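Long-range contact in protein SCO1, mitochondrial (Saccharomyces cerevisiae, PDB 2B7K), which is required for accumulation of cytochrome c oxidase subunits 1 and 2 and is thought to act in mitochondrial copper transport or copper insertion into the oxidase: residues 57-69 / 97-109. Sequence-based numbering, arbitrary orientation.
Sequences CPDELDKLGLWLN and KEYLSDFHPSILG
Leu61 and Phe103 show how a helix and a neighbouring loop can be joined by apolar side chains with water as the polar link. CB of Leu61 lies over one face of the Phe103 ring, 3.8 Å from its centroid, a CH-pi contact. With CG beside its own backbone N (chi1 -70°), Leu61 carries CD1 on to Tyr99, 3.5 Å from CE2, and to the neighbourhood of Leu100. Tyr99 OH abuts Pro58 CG at 3.6 Å, the two side chains crossing at about a right angle. Deeper toward the sheet, Leu64 CD2 and Ile107 CD1 meet tip to tip at 4.0 Å.

A second CH-pi contact closes the other end: Leu68 CD1 sits over a face of the His104 imidazole, 4.0 Å from the centroid. The bond from Ser106 N to His104 ND1 (3.1 Å), nearly in the ring plane, helps fix the ring's rotation, and the Asn69 amide lies at the edge by NE2, its plane 52° from the ring's. Replacing His104 by alanine would take away the imidazole, and is likely to leave Leu68 CD1 without its aromatic cover and Ser106 N without its acceptor.

The polar links run through water. One molecule donates to Leu61 O and accepts from His104 N; another donates to both Asp62 OD2 and Asp102 O. Asp62 OD2 also lies at the edge of the Phe103 ring, near its plane, 3.2 Å from Phe103 CE2.

Helix 56-75, through Leu61, Leu64 and Leu68, also packs on strands 44-49 and 80-85, while 97-109 runs from helix 93-100 into strand 108-111 of the same sheet. A helix that follows strand 44-49 and the CxxxC pair Cys53 and Cys57, and covers the central sheet, marks the thioredoxin-like domain of SCO1; as in related proteins, both cysteines probably bind copper with His144.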
ATOM      1  N   CYS A  57     -11.583   0.428  -5.726  0.60 25.33           N
ATOM      2  CA  CYS A  57     -10.133   0.359  -5.854  0.60 24.03           C
ATOM      3  C   CYS A  57      -9.615   1.440  -6.796  0.60 22.34           C
ATOM      4  O   CYS A  57      -8.597   2.113  -6.468  0.40 18.98           O
ATOM      5  CB  CYS A  57      -9.710  -1.021  -6.367  0.60 20.27           C
ATOM      6  SG  CYS A  57     -10.072  -2.382  -5.232  0.60 23.60           S
ATOM      7  N   PRO A  58     -10.192   1.683  -8.009  1.00 22.08           N
ATOM      8  CA  PRO A  58      -9.738   2.796  -8.852  1.00 21.82           C
ATOM      9  C   PRO A  58      -9.813   4.140  -8.128  1.00 21.52           C
ATOM     10  O   PRO A  58      -8.898   4.959  -8.229  1.00 20.57           O
ATOM     11  CB  PRO A  58     -10.687   2.733 -10.045  1.00 28.78           C
ATOM     12  CG  PRO A  58     -10.994   1.270 -10.146  1.00 29.70           C
ATOM     13  CD  PRO A  58     -11.224   0.892  -8.704  1.00 28.03           C
ATOM     14  N   ASP A  59     -10.907   4.365  -7.401  1.00 21.15           N
ATOM     15  CA  ASP A  59     -11.076   5.616  -6.664  1.00 21.13           C
ATOM     16  C   ASP A  59     -10.009   5.777  -5.577  1.00 21.03           C
ATOM     17  O   ASP A  59      -9.502   6.880  -5.355  1.00 19.80           O
ATOM     18  CB  ASP A  59     -12.464   5.688  -6.016  1.00 32.44           C
ATOM     19  CG  ASP A  59     -13.586   5.790  -7.035  1.00 35.43           C
ATOM     20  OD1 ASP A  59     -13.414   6.491  -8.057  1.00 37.74           O
ATOM     21  OD2 ASP A  59     -14.649   5.183  -6.802  1.00 38.85           O
ATOM     22  N   GLU A  60      -9.677   4.682  -4.898  1.00 18.92           N
ATOM     23  CA  GLU A  60      -8.668   4.725  -3.840  1.00 18.63           C
ATOM     24  C   GLU A  60      -7.280   4.987  -4.415  1.00 16.39           C
ATOM     25  O   GLU A  60      -6.510   5.774  -3.868  1.00 16.92           O
ATOM     26  CB  GLU A  60      -8.649   3.408  -3.061  1.00 25.75           C
ATOM     27  CG  GLU A  60      -9.894   3.141  -2.234  1.00 31.06           C
ATOM     28  CD  GLU A  60     -10.003   4.041  -1.015  1.00 35.84           C
ATOM     29  OE1 GLU A  60     -10.202   5.264  -1.179  1.00 37.16           O
ATOM     30  OE2 GLU A  60      -9.887   3.519   0.115  1.00 38.71           O
ATOM     31  N   LEU A  61      -6.950   4.307  -5.505  1.00 16.14           N
ATOM     32  CA  LEU A  61      -5.651   4.487  -6.136  1.00 16.09           C
ATOM     33  C   LEU A  61      -5.526   5.908  -6.682  1.00 16.15           C
ATOM     34  O   LEU A  61      -4.441   6.484  -6.684  1.00 13.82           O
ATOM     35  CB  LEU A  61      -5.451   3.456  -7.251  1.00 17.21           C
ATOM     36  CG  LEU A  61      -5.266   2.014  -6.760  1.00 18.91           C
ATOM     37  CD1 LEU A  61      -5.272   1.074  -7.948  1.00 20.03           C
ATOM     38  CD2 LEU A  61      -3.957   1.886  -5.984  1.00 19.61           C
ATOM     39  N   ASP A  62      -6.637   6.478  -7.140  1.00 16.58           N
ATOM     40  CA  ASP A  62      -6.609   7.848  -7.648  1.00 17.11           C
ATOM     41  C   ASP A  62      -6.285   8.779  -6.485  1.00 16.09           C
ATOM     42  O   ASP A  62      -5.436   9.661  -6.608  1.00 17.20           O
ATOM     43  CB  ASP A  62      -7.960   8.239  -8.251  1.00 24.88           C
ATOM     44  CG  ASP A  62      -8.080   7.859  -9.718  1.00 29.12           C
ATOM     45  OD1 ASP A  62      -9.188   8.003 -10.281  1.00 29.91           O
ATOM     46  OD2 ASP A  62      -7.068   7.426 -10.311  1.00 31.64           O
ATOM     47  N   LYS A  63      -6.954   8.567  -5.354  1.00 16.09           N
ATOM     48  CA  LYS A  63      -6.725   9.391  -4.174  1.00 16.51           C
ATOM     49  C   LYS A  63      -5.268   9.280  -3.736  1.00 15.34           C
ATOM     50  O   LYS A  63      -4.644  10.284  -3.378  1.00 13.68           O
ATOM     51  CB  LYS A  63      -7.654   8.965  -3.027  1.00 18.87           C
ATOM     52  CG  LYS A  63      -7.542   9.851  -1.782  1.00 23.27           C
ATOM     53  CD  LYS A  63      -8.570   9.484  -0.708  1.00 25.34           C
ATOM     54  CE  LYS A  63      -8.379   8.060  -0.189  1.00 25.35           C
ATOM     55  NZ  LYS A  63      -9.381   7.710   0.870  1.00 27.01           N
ATOM     56  N   LEU A  64      -4.730   8.062  -3.765  1.00 15.14           N
ATOM     57  CA  LEU A  64      -3.341   7.833  -3.370  1.00 14.28           C
ATOM     58  C   LEU A  64      -2.383   8.637  -4.260  1.00 14.72           C
ATOM     59  O   LEU A  64      -1.397   9.194  -3.780  1.00 15.44           O
ATOM     60  CB  LEU A  64      -3.002   6.336  -3.444  1.00 11.90           C
ATOM     61  CG  LEU A  64      -1.549   5.937  -3.148  1.00 12.32           C
ATOM     62  CD1 LEU A  64      -1.190   6.351  -1.722  1.00 13.02           C
ATOM     63  CD2 LEU A  64      -1.368   4.430  -3.332  1.00 13.62           C
ATOM     64  N   GLY A  65      -2.678   8.698  -5.554  1.00 10.98           N
ATOM     65  CA  GLY A  65      -1.829   9.449  -6.462  1.00 11.61           C
ATOM     66  C   GLY A  65      -1.813  10.924  -6.098  1.00 13.41           C
ATOM     67  O   GLY A  65      -0.774  11.589  -6.182  1.00 13.11           O
ATOM     68  N   LEU A  66      -2.965  11.442  -5.690  1.00 14.33           N
ATOM     69  CA  LEU A  66      -3.053  12.846  -5.298  1.00 15.98           C
ATOM     70  C   LEU A  66      -2.197  13.064  -4.057  1.00 15.22           C
ATOM     71  O   LEU A  66      -1.465  14.050  -3.962  1.00 14.33           O
ATOM     72  CB  LEU A  66      -4.500  13.233  -4.997  1.00 24.28           C
ATOM     73  CG  LEU A  66      -5.470  13.253  -6.183  1.00 27.70           C
ATOM     74  CD1 LEU A  66      -6.830  13.713  -5.700  1.00 28.03           C
ATOM     75  CD2 LEU A  66      -4.949  14.191  -7.267  1.00 27.40           C
ATOM     76  N   TRP A  67      -2.300  12.137  -3.107  1.00 14.03           N
ATOM     77  CA  TRP A  67      -1.519  12.221  -1.875  1.00 13.84           C
ATOM     78  C   TRP A  67      -0.020  12.210  -2.162  1.00 12.49           C
ATOM     79  O   TRP A  67       0.726  13.057  -1.664  1.00 12.84           O
ATOM     80  CB  TRP A  67      -1.832  11.041  -0.945  1.00 14.25           C
ATOM     81  CG  TRP A  67      -3.173  11.081  -0.257  1.00 14.17           C
ATOM     82  CD1 TRP A  67      -4.043  12.128  -0.197  1.00 15.04           C
ATOM     83  CD2 TRP A  67      -3.770  10.017   0.491  1.00 15.66           C
ATOM     84  NE1 TRP A  67      -5.155  11.781   0.545  1.00 16.89           N
ATOM     85  CE2 TRP A  67      -5.010  10.490   0.981  1.00 18.16           C
ATOM     86  CE3 TRP A  67      -3.374   8.706   0.801  1.00 17.90           C
ATOM     87  CZ2 TRP A  67      -5.863   9.699   1.760  1.00 18.33           C
ATOM     88  CZ3 TRP A  67      -4.220   7.915   1.577  1.00 19.83           C
ATOM     89  CH2 TRP A  67      -5.452   8.418   2.049  1.00 19.21           C
ATOM     90  N   LEU A  68       0.426  11.232  -2.942  1.00 12.43           N
ATOM     91  CA  LEU A  68       1.843  11.118  -3.276  1.00 13.69           C
ATOM     92  C   LEU A  68       2.417  12.386  -3.896  1.00 14.26           C
ATOM     93  O   LEU A  68       3.489  12.849  -3.498  1.00 12.54           O
ATOM     94  CB  LEU A  68       2.069   9.940  -4.219  1.00 12.92           C
ATOM     95  CG  LEU A  68       1.756   8.576  -3.594  1.00 14.57           C
ATOM     96  CD1 LEU A  68       1.849   7.487  -4.656  1.00 15.76           C
ATOM     97  CD2 LEU A  68       2.723   8.298  -2.455  1.00 14.61           C
ATOM     98  N   ASN A  69       1.706  12.952  -4.865  1.00 14.07           N
ATOM     99  CA  ASN A  69       2.182  14.169  -5.515  1.00 15.30           C
ATOM    100  C   ASN A  69       2.201  15.375  -4.581  1.00 14.07           C
ATOM    101  O   ASN A  69       3.105  16.202  -4.655  1.00 15.54           O
ATOM    102  CB  ASN A  69       1.339  14.464  -6.754  1.00 20.13           C
ATOM    103  CG  ASN A  69       1.775  13.645  -7.953  1.00 21.88           C
ATOM    104  OD1 ASN A  69       1.055  13.541  -8.945  1.00 24.85           O
ATOM    105  ND2 ASN A  69       2.968  13.065  -7.870  1.00 23.47           N
ATOM    106  N   LYS A  97       0.862  -4.642 -14.041  1.00 19.84           N
ATOM    107  CA  LYS A  97       1.577  -3.589 -14.754  1.00 19.82           C
ATOM    108  C   LYS A  97       0.608  -2.794 -15.623  1.00 19.97           C
ATOM    109  O   LYS A  97       0.655  -1.562 -15.653  1.00 18.80           O
ATOM    110  CB  LYS A  97       2.690  -4.175 -15.631  1.00 26.58           C
ATOM    111  CG  LYS A  97       3.921  -4.609 -14.861  1.00 31.33           C
ATOM    112  CD  LYS A  97       5.080  -4.991 -15.788  1.00 35.42           C
ATOM    113  CE  LYS A  97       4.871  -6.351 -16.442  1.00 37.95           C
ATOM    114  NZ  LYS A  97       3.696  -6.395 -17.351  1.00 40.17           N
ATOM    115  N   GLU A  98      -0.280  -3.497 -16.321  1.00 19.35           N
ATOM    116  CA  GLU A  98      -1.240  -2.824 -17.186  1.00 21.21           C
ATOM    117  C   GLU A  98      -2.262  -2.028 -16.384  1.00 20.09           C
ATOM    118  O   GLU A  98      -2.584  -0.892 -16.732  1.00 20.89           O
ATOM    119  CB  GLU A  98      -1.955  -3.830 -18.091  1.00 33.23           C
ATOM    120  CG  GLU A  98      -3.017  -3.193 -18.970  1.00 39.54           C
ATOM    121  CD  GLU A  98      -3.509  -4.111 -20.068  1.00 43.98           C
ATOM    122  OE1 GLU A  98      -4.498  -3.751 -20.739  1.00 45.60           O
ATOM    123  OE2 GLU A  98      -2.904  -5.186 -20.268  1.00 45.47           O
ATOM    124  N   TYR A  99      -2.765  -2.622 -15.309  1.00 17.60           N
ATOM    125  CA  TYR A  99      -3.740  -1.948 -14.457  1.00 17.86           C
ATOM    126  C   TYR A  99      -3.155  -0.673 -13.844  1.00 18.16           C
ATOM    127  O   TYR A  99      -3.792   0.387 -13.860  1.00 17.31           O
ATOM    128  CB  TYR A  99      -4.189  -2.882 -13.328  1.00 17.86           C
ATOM    129  CG  TYR A  99      -5.213  -2.281 -12.390  1.00 18.53           C
ATOM    130  CD1 TYR A  99      -6.498  -1.961 -12.835  1.00 20.65           C
ATOM    131  CD2 TYR A  99      -4.908  -2.055 -11.043  1.00 21.02           C
ATOM    132  CE1 TYR A  99      -7.456  -1.434 -11.964  1.00 20.34           C
ATOM    133  CE2 TYR A  99      -5.860  -1.532 -10.163  1.00 21.04           C
ATOM    134  CZ  TYR A  99      -7.132  -1.226 -10.630  1.00 22.00           C
ATOM    135  OH  TYR A  99      -8.088  -0.749  -9.754  1.00 21.51           O
ATOM    136  N   LEU A 100      -1.942  -0.776 -13.307  1.00 15.77           N
ATOM    137  CA  LEU A 100      -1.309   0.374 -12.667  1.00 16.88           C
ATOM    138  C   LEU A 100      -0.793   1.445 -13.617  1.00 18.33           C
ATOM    139  O   LEU A 100      -0.474   2.552 -13.181  1.00 17.62           O
ATOM    140  CB  LEU A 100      -0.182  -0.092 -11.738  1.00 15.09           C
ATOM    141  CG  LEU A 100      -0.648  -0.878 -10.502  1.00 14.47           C
ATOM    142  CD1 LEU A 100       0.567  -1.290  -9.668  1.00 13.22           C
ATOM    143  CD2 LEU A 100      -1.596  -0.013  -9.657  1.00 13.47           C
ATOM    144  N   SER A 101      -0.733   1.136 -14.913  1.00 17.21           N
ATOM    145  CA  SER A 101      -0.253   2.110 -15.885  1.00 20.49           C
ATOM    146  C   SER A 101      -1.178   3.327 -15.922  1.00 21.05           C
ATOM    147  O   SER A 101      -0.796   4.394 -16.411  1.00 22.55           O
ATOM    148  CB  SER A 101      -0.151   1.474 -17.284  1.00 22.30           C
ATOM    149  OG  SER A 101      -1.428   1.123 -17.787  1.00 26.20           O
ATOM    150  N   ASP A 102      -2.389   3.167 -15.396  1.00 22.38           N
ATOM    151  CA  ASP A 102      -3.357   4.257 -15.364  1.00 23.66           C
ATOM    152  C   ASP A 102      -3.303   5.051 -14.061  1.00 22.62           C
ATOM    153  O   ASP A 102      -4.118   5.947 -13.841  1.00 23.02           O
ATOM    154  CB  ASP A 102      -4.768   3.709 -15.582  1.00 28.29           C
ATOM    155  CG  ASP A 102      -5.004   3.279 -17.021  1.00 31.29           C
ATOM    156  OD1 ASP A 102      -5.928   2.475 -17.264  1.00 34.15           O
ATOM    157  OD2 ASP A 102      -4.268   3.753 -17.910  1.00 33.04           O
ATOM    158  N   PHE A 103      -2.333   4.735 -13.206  1.00 18.52           N
ATOM    159  CA  PHE A 103      -2.200   5.432 -11.932  1.00 18.07           C
ATOM    160  C   PHE A 103      -0.791   5.973 -11.690  1.00 15.99           C
ATOM    161  O   PHE A 103       0.083   5.877 -12.555  1.00 15.82           O
ATOM    162  CB  PHE A 103      -2.629   4.504 -10.791  1.00 18.93           C
ATOM    163  CG  PHE A 103      -4.038   3.992 -10.931  1.00 19.14           C
ATOM    164  CD1 PHE A 103      -4.290   2.742 -11.488  1.00 20.79           C
ATOM    165  CD2 PHE A 103      -5.117   4.773 -10.528  1.00 21.01           C
ATOM    166  CE1 PHE A 103      -5.597   2.278 -11.642  1.00 20.25           C
ATOM    167  CE2 PHE A 103      -6.428   4.320 -10.677  1.00 20.25           C
ATOM    168  CZ  PHE A 103      -6.667   3.068 -11.236  1.00 22.76           C
ATOM    169  N   HIS A 104      -0.572   6.553 -10.515  1.00 14.98           N
ATOM    170  CA  HIS A 104       0.726   7.125 -10.175  1.00 15.51           C
ATOM    171  C   HIS A 104       1.823   6.090 -10.426  1.00 15.72           C
ATOM    172  O   HIS A 104       1.749   4.953  -9.943  1.00 15.42           O
ATOM    173  CB  HIS A 104       0.726   7.592  -8.713  1.00 15.31           C
ATOM    174  CG  HIS A 104       1.824   8.556  -8.384  1.00 15.91           C
ATOM    175  ND1 HIS A 104       3.147   8.181  -8.297  1.00 14.67           N
ATOM    176  CD2 HIS A 104       1.790   9.880  -8.100  1.00 15.21           C
ATOM    177  CE1 HIS A 104       3.881   9.230  -7.971  1.00 17.00           C
ATOM    178  NE2 HIS A 104       3.082  10.274  -7.843  1.00 16.16           N
ATOM    179  N   PRO A 105       2.857   6.475 -11.189  1.00 19.50           N
ATOM    180  CA  PRO A 105       3.998   5.623 -11.552  1.00 20.23           C
ATOM    181  C   PRO A 105       4.806   5.036 -10.396  1.00 18.65           C
ATOM    182  O   PRO A 105       5.502   4.044 -10.580  1.00 20.01           O
ATOM    183  CB  PRO A 105       4.859   6.543 -12.422  1.00 26.35           C
ATOM    184  CG  PRO A 105       3.873   7.553 -12.956  1.00 29.81           C
ATOM    185  CD  PRO A 105       3.023   7.825 -11.753  1.00 25.74           C
ATOM    186  N   SER A 106       4.732   5.652  -9.219  1.00 17.05           N
ATOM    187  CA  SER A 106       5.486   5.168  -8.065  1.00 17.34           C
ATOM    188  C   SER A 106       4.860   3.949  -7.399  1.00 16.59           C
ATOM    189  O   SER A 106       5.528   3.224  -6.657  1.00 16.92           O
ATOM    190  CB  SER A 106       5.641   6.276  -7.021  1.00 22.36           C
ATOM    191  OG  SER A 106       6.569   7.251  -7.458  1.00 27.93           O
ATOM    192  N   ILE A 107       3.579   3.728  -7.662  1.00 14.23           N
ATOM    193  CA  ILE A 107       2.882   2.595  -7.070  1.00 12.63           C
ATOM    194  C   ILE A 107       3.440   1.283  -7.615  1.00 13.12           C
ATOM    195  O   ILE A 107       3.522   1.076  -8.825  1.00 14.75           O
ATOM    196  CB  ILE A 107       1.364   2.676  -7.347  1.00 13.46           C
ATOM    197  CG1 ILE A 107       0.799   3.984  -6.776  1.00 12.99           C
ATOM    198  CG2 ILE A 107       0.654   1.486  -6.705  1.00 15.14           C
ATOM    199  CD1 ILE A 107      -0.629   4.285  -7.225  1.00 14.82           C
ATOM    200  N   LEU A 108       3.848   0.403  -6.712  1.00 11.99           N
ATOM    201  CA  LEU A 108       4.403  -0.881  -7.126  1.00 12.76           C
ATOM    202  C   LEU A 108       3.427  -1.989  -6.796  1.00 11.73           C
ATOM    203  O   LEU A 108       3.023  -2.143  -5.638  1.00 12.16           O
ATOM    204  CB  LEU A 108       5.728  -1.139  -6.413  1.00 14.78           C
ATOM    205  CG  LEU A 108       6.472  -2.434  -6.763  1.00 16.04           C
ATOM    206  CD1 LEU A 108       6.921  -2.406  -8.220  1.00 16.47           C
ATOM    207  CD2 LEU A 108       7.668  -2.587  -5.834  1.00 16.54           C
ATOM    208  N   GLY A 109       3.066  -2.770  -7.807  1.00 14.47           N
ATOM    209  CA  GLY A 109       2.140  -3.867  -7.593  1.00 14.61           C
ATOM    210  C   GLY A 109       2.849  -5.112  -7.090  1.00 14.02           C
ATOM    211  O   GLY A 109       3.930  -5.458  -7.584  1.00 14.14           O
TER
HETATM  212  O   HOH W   1      -2.747   7.177  -8.725  1.00 19.17           O
HETATM  213  O   HOH W   2      -6.582   6.743 -13.064  1.00 39.48           O